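Side-chain contact in hypothetical protein (Staphylococcus aureus subsp. aureus, PDB 2ETS), which is of unknown function but represents the bacterial DUF1798 family and adopts a four-helical bundle fold: residues E80-N85 with Y112-I117. Residues are numbered along the deposited sequence; the frame is centred on the assembly and turned at random.
Sequences ELLIAN and YDLQNI
Leu82 carries its side of this contact almost alone, resting its forked end against Asp113, Leu114 and Ile117 where two long helices of the four-helical bundle, 76-92 and 100-120, pack against each other. The two short segments run at 127° to one another, and their axes come no closer than 11.2 Å, so side chains rather than backbones bridge the gap. With CG anti to the backbone N (chi1 173°), Leu82 extends toward helix 100-120 and divides its two methyls between different neighbours. CD2 takes the tight side: it meets CD1 of Ile117 tip to tip at 3.4 Å, closer than carbons usually pack, while Leu114 CD2 lies more loosely, 4.3 Å from that same Leu82 CD2. Helix 12-37 adds to the apolar packing, with Ile21 and Val24 touching Leu114 and Val17 touching Ile117.

On the other flank the packing gives way to polar groups and water. Here Leu82 and Asp113 lie alongside each other, pointing opposite ways, CD1 of the leucine resting 3.9 Å from CB of the aspartate. The Asp113 carboxylate is shared: OD1 forms a salt bridge with Lys78, one turn before Leu82, and a water that links the two helices is among the partners of OD2. That water donates to Asp113 OD2 at 2.8 Å and accepts from Asn85 ND2 at 3.0 Å.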
ATOM      1  N   GLU A  80      -7.824  -7.531  -5.271  1.00 51.56           N
ATOM      2  CA  GLU A  80      -7.957  -6.352  -6.142  1.00 51.82           C
ATOM      3  C   GLU A  80      -8.237  -5.066  -5.360  1.00 50.01           C
ATOM      4  O   GLU A  80      -7.705  -3.999  -5.681  1.00 46.85           O
ATOM      5  CB  GLU A  80      -9.024  -6.547  -7.213  1.00 51.43           C
ATOM      6  CG  GLU A  80      -8.753  -7.708  -8.208  1.00 48.74           C
ATOM      7  CD  GLU A  80      -7.433  -7.551  -9.003  1.00 61.27           C
ATOM      8  OE1 GLU A  80      -7.097  -6.421  -9.416  1.00 53.93           O
ATOM      9  OE2 GLU A  80      -6.724  -8.564  -9.200  1.00 61.05           O
ATOM     10  N   LEU A  81      -9.047  -5.157  -4.322  1.00 50.09           N
ATOM     11  CA  LEU A  81      -9.273  -3.970  -3.492  1.00 49.91           C
ATOM     12  C   LEU A  81      -8.051  -3.540  -2.739  1.00 47.30           C
ATOM     13  O   LEU A  81      -7.820  -2.358  -2.580  1.00 46.17           O
ATOM     14  CB  LEU A  81     -10.422  -4.206  -2.527  1.00 53.51           C
ATOM     15  CG  LEU A  81     -11.712  -4.511  -3.295  1.00 65.60           C
ATOM     16  CD1 LEU A  81     -12.882  -4.650  -2.311  1.00 73.43           C
ATOM     17  CD2 LEU A  81     -12.010  -3.446  -4.358  1.00 76.30           C
ATOM     18  N   LEU A  82      -7.252  -4.507  -2.289  1.00 46.99           N
ATOM     19  CA  LEU A  82      -6.066  -4.216  -1.553  1.00 49.28           C
ATOM     20  C   LEU A  82      -5.122  -3.415  -2.425  1.00 51.16           C
ATOM     21  O   LEU A  82      -4.584  -2.411  -1.966  1.00 53.27           O
ATOM     22  CB  LEU A  82      -5.403  -5.486  -1.062  1.00 47.78           C
ATOM     23  CG  LEU A  82      -4.045  -5.285  -0.398  1.00 53.34           C
ATOM     24  CD1 LEU A  82      -4.089  -4.381   0.839  1.00 56.66           C
ATOM     25  CD2 LEU A  82      -3.423  -6.663  -0.072  1.00 53.16           C
ATOM     26  N   ILE A  83      -4.964  -3.834  -3.682  1.00 53.39           N
ATOM     27  CA  ILE A  83      -4.045  -3.183  -4.632  1.00 51.63           C
ATOM     28  C   ILE A  83      -4.482  -1.742  -4.876  1.00 46.98           C
ATOM     29  O   ILE A  83      -3.680  -0.820  -4.842  1.00 45.18           O
ATOM     30  CB  ILE A  83      -4.062  -3.912  -6.004  1.00 53.35           C
ATOM     31  CG1 ILE A  83      -3.402  -5.316  -5.970  1.00 59.80           C
ATOM     32  CG2 ILE A  83      -3.490  -3.035  -7.144  1.00 52.40           C
ATOM     33  CD1 ILE A  83      -2.146  -5.442  -5.240  1.00 61.74           C
ATOM     34  N   ALA A  84      -5.775  -1.579  -5.109  1.00 47.56           N
ATOM     35  CA  ALA A  84      -6.360  -0.266  -5.379  1.00 49.24           C
ATOM     36  C   ALA A  84      -6.246   0.644  -4.134  1.00 50.81           C
ATOM     37  O   ALA A  84      -5.912   1.827  -4.227  1.00 53.22           O
ATOM     38  CB  ALA A  84      -7.797  -0.416  -5.816  1.00 46.10           C
ATOM     39  N   ASN A  85      -6.542   0.092  -2.964  1.00 52.19           N
ATOM     40  CA  ASN A  85      -6.368   0.838  -1.735  1.00 51.90           C
ATOM     41  C   ASN A  85      -4.936   1.336  -1.522  1.00 51.25           C
ATOM     42  O   ASN A  85      -4.735   2.445  -1.085  1.00 52.11           O
ATOM     43  CB  ASN A  85      -6.759  -0.020  -0.532  1.00 50.81           C
ATOM     44  CG  ASN A  85      -8.226  -0.120  -0.362  1.00 54.39           C
ATOM     45  OD1 ASN A  85      -8.950   0.685  -0.875  1.00 43.79           O
ATOM     46  ND2 ASN A  85      -8.673  -1.118   0.352  1.00 53.01           N
ATOM     47  N   TYR A 112      -4.148  -4.232   7.889  1.00 48.16           N
ATOM     48  CA  TYR A 112      -4.789  -5.456   8.342  1.00 51.36           C
ATOM     49  C   TYR A 112      -4.648  -6.600   7.300  1.00 50.28           C
ATOM     50  O   TYR A 112      -4.183  -7.699   7.605  1.00 50.48           O
ATOM     51  CB  TYR A 112      -6.247  -5.202   8.756  1.00 54.73           C
ATOM     52  CG  TYR A 112      -6.976  -6.463   9.049  1.00 54.33           C
ATOM     53  CD1 TYR A 112      -7.580  -7.188   8.022  1.00 60.17           C
ATOM     54  CD2 TYR A 112      -7.044  -6.964  10.344  1.00 58.04           C
ATOM     55  CE1 TYR A 112      -8.232  -8.387   8.281  1.00 63.10           C
ATOM     56  CE2 TYR A 112      -7.707  -8.168  10.612  1.00 48.56           C
ATOM     57  CZ  TYR A 112      -8.283  -8.868   9.578  1.00 51.74           C
ATOM     58  OH  TYR A 112      -8.913 -10.066   9.821  1.00 57.76           O
ATOM     59  N   ASP A 113      -5.005  -6.322   6.064  1.00 49.51           N
ATOM     60  CA  ASP A 113      -4.822  -7.292   4.990  1.00 51.19           C
ATOM     61  C   ASP A 113      -3.379  -7.757   4.802  1.00 52.89           C
ATOM     62  O   ASP A 113      -3.098  -8.940   4.590  1.00 52.56           O
ATOM     63  CB  ASP A 113      -5.288  -6.669   3.697  1.00 53.75           C
ATOM     64  CG  ASP A 113      -6.812  -6.569   3.607  1.00 57.49           C
ATOM     65  OD1 ASP A 113      -7.523  -7.243   4.402  1.00 54.94           O
ATOM     66  OD2 ASP A 113      -7.278  -5.823   2.716  1.00 58.13           O
ATOM     67  N   LEU A 114      -2.467  -6.796   4.810  1.00 52.58           N
ATOM     68  CA  LEU A 114      -1.048  -7.085   4.638  1.00 51.04           C
ATOM     69  C   LEU A 114      -0.516  -8.041   5.701  1.00 49.45           C
ATOM     70  O   LEU A 114       0.276  -8.935   5.400  1.00 45.93           O
ATOM     71  CB  LEU A 114      -0.249  -5.780   4.654  1.00 50.53           C
ATOM     72  CG  LEU A 114      -0.388  -4.931   3.380  1.00 52.66           C
ATOM     73  CD1 LEU A 114       0.390  -3.658   3.550  1.00 55.20           C
ATOM     74  CD2 LEU A 114       0.109  -5.669   2.131  1.00 54.27           C
ATOM     75  N   GLN A 115      -0.958  -7.861   6.942  1.00 49.28           N
ATOM     76  CA  GLN A 115      -0.549  -8.767   8.006  1.00 49.57           C
ATOM     77  C   GLN A 115      -1.043 -10.187   7.776  1.00 49.59           C
ATOM     78  O   GLN A 115      -0.318 -11.143   8.069  1.00 52.14           O
ATOM     79  CB  GLN A 115      -1.052  -8.287   9.368  1.00 50.80           C
ATOM     80  CG  GLN A 115      -0.269  -7.175   9.961  1.00 51.17           C
ATOM     81  CD  GLN A 115       1.198  -7.566  10.228  1.00 59.84           C
ATOM     82  OE1 GLN A 115       2.100  -6.768   9.967  1.00 49.37           O
ATOM     83  NE2 GLN A 115       1.433  -8.804  10.696  1.00 49.93           N
ATOM     84  N   ASN A 116      -2.280 -10.328   7.296  1.00 46.14           N
ATOM     85  CA  ASN A 116      -2.861 -11.631   7.057  1.00 46.63           C
ATOM     86  C   ASN A 116      -2.114 -12.343   5.946  1.00 47.22           C
ATOM     87  O   ASN A 116      -1.957 -13.576   5.954  1.00 45.18           O
ATOM     88  CB  ASN A 116      -4.346 -11.512   6.680  1.00 50.86           C
ATOM     89  CG  ASN A 116      -5.241 -11.224   7.877  1.00 51.89           C
ATOM     90  OD1 ASN A 116      -4.896 -11.521   9.022  1.00 49.75           O
ATOM     91  ND2 ASN A 116      -6.397 -10.658   7.612  1.00 43.27           N
ATOM     92  N   ILE A 117      -1.683 -11.557   4.971  1.00 47.62           N
ATOM     93  CA  ILE A 117      -0.971 -12.092   3.839  1.00 51.13           C
ATOM     94  C   ILE A 117       0.379 -12.530   4.341  1.00 50.41           C
ATOM     95  O   ILE A 117       0.782 -13.670   4.104  1.00 50.33           O
ATOM     96  CB  ILE A 117      -0.834 -11.057   2.695  1.00 50.67           C
ATOM     97  CG1 ILE A 117      -2.196 -10.836   2.047  1.00 54.02           C
ATOM     98  CG2 ILE A 117       0.165 -11.526   1.658  1.00 51.11           C
ATOM     99  CD1 ILE A 117      -2.224  -9.704   1.009  1.00 55.67           C
TER
HETATM  100  O   HOH W   1      -7.459  -3.020   2.292  1.00 38.04           O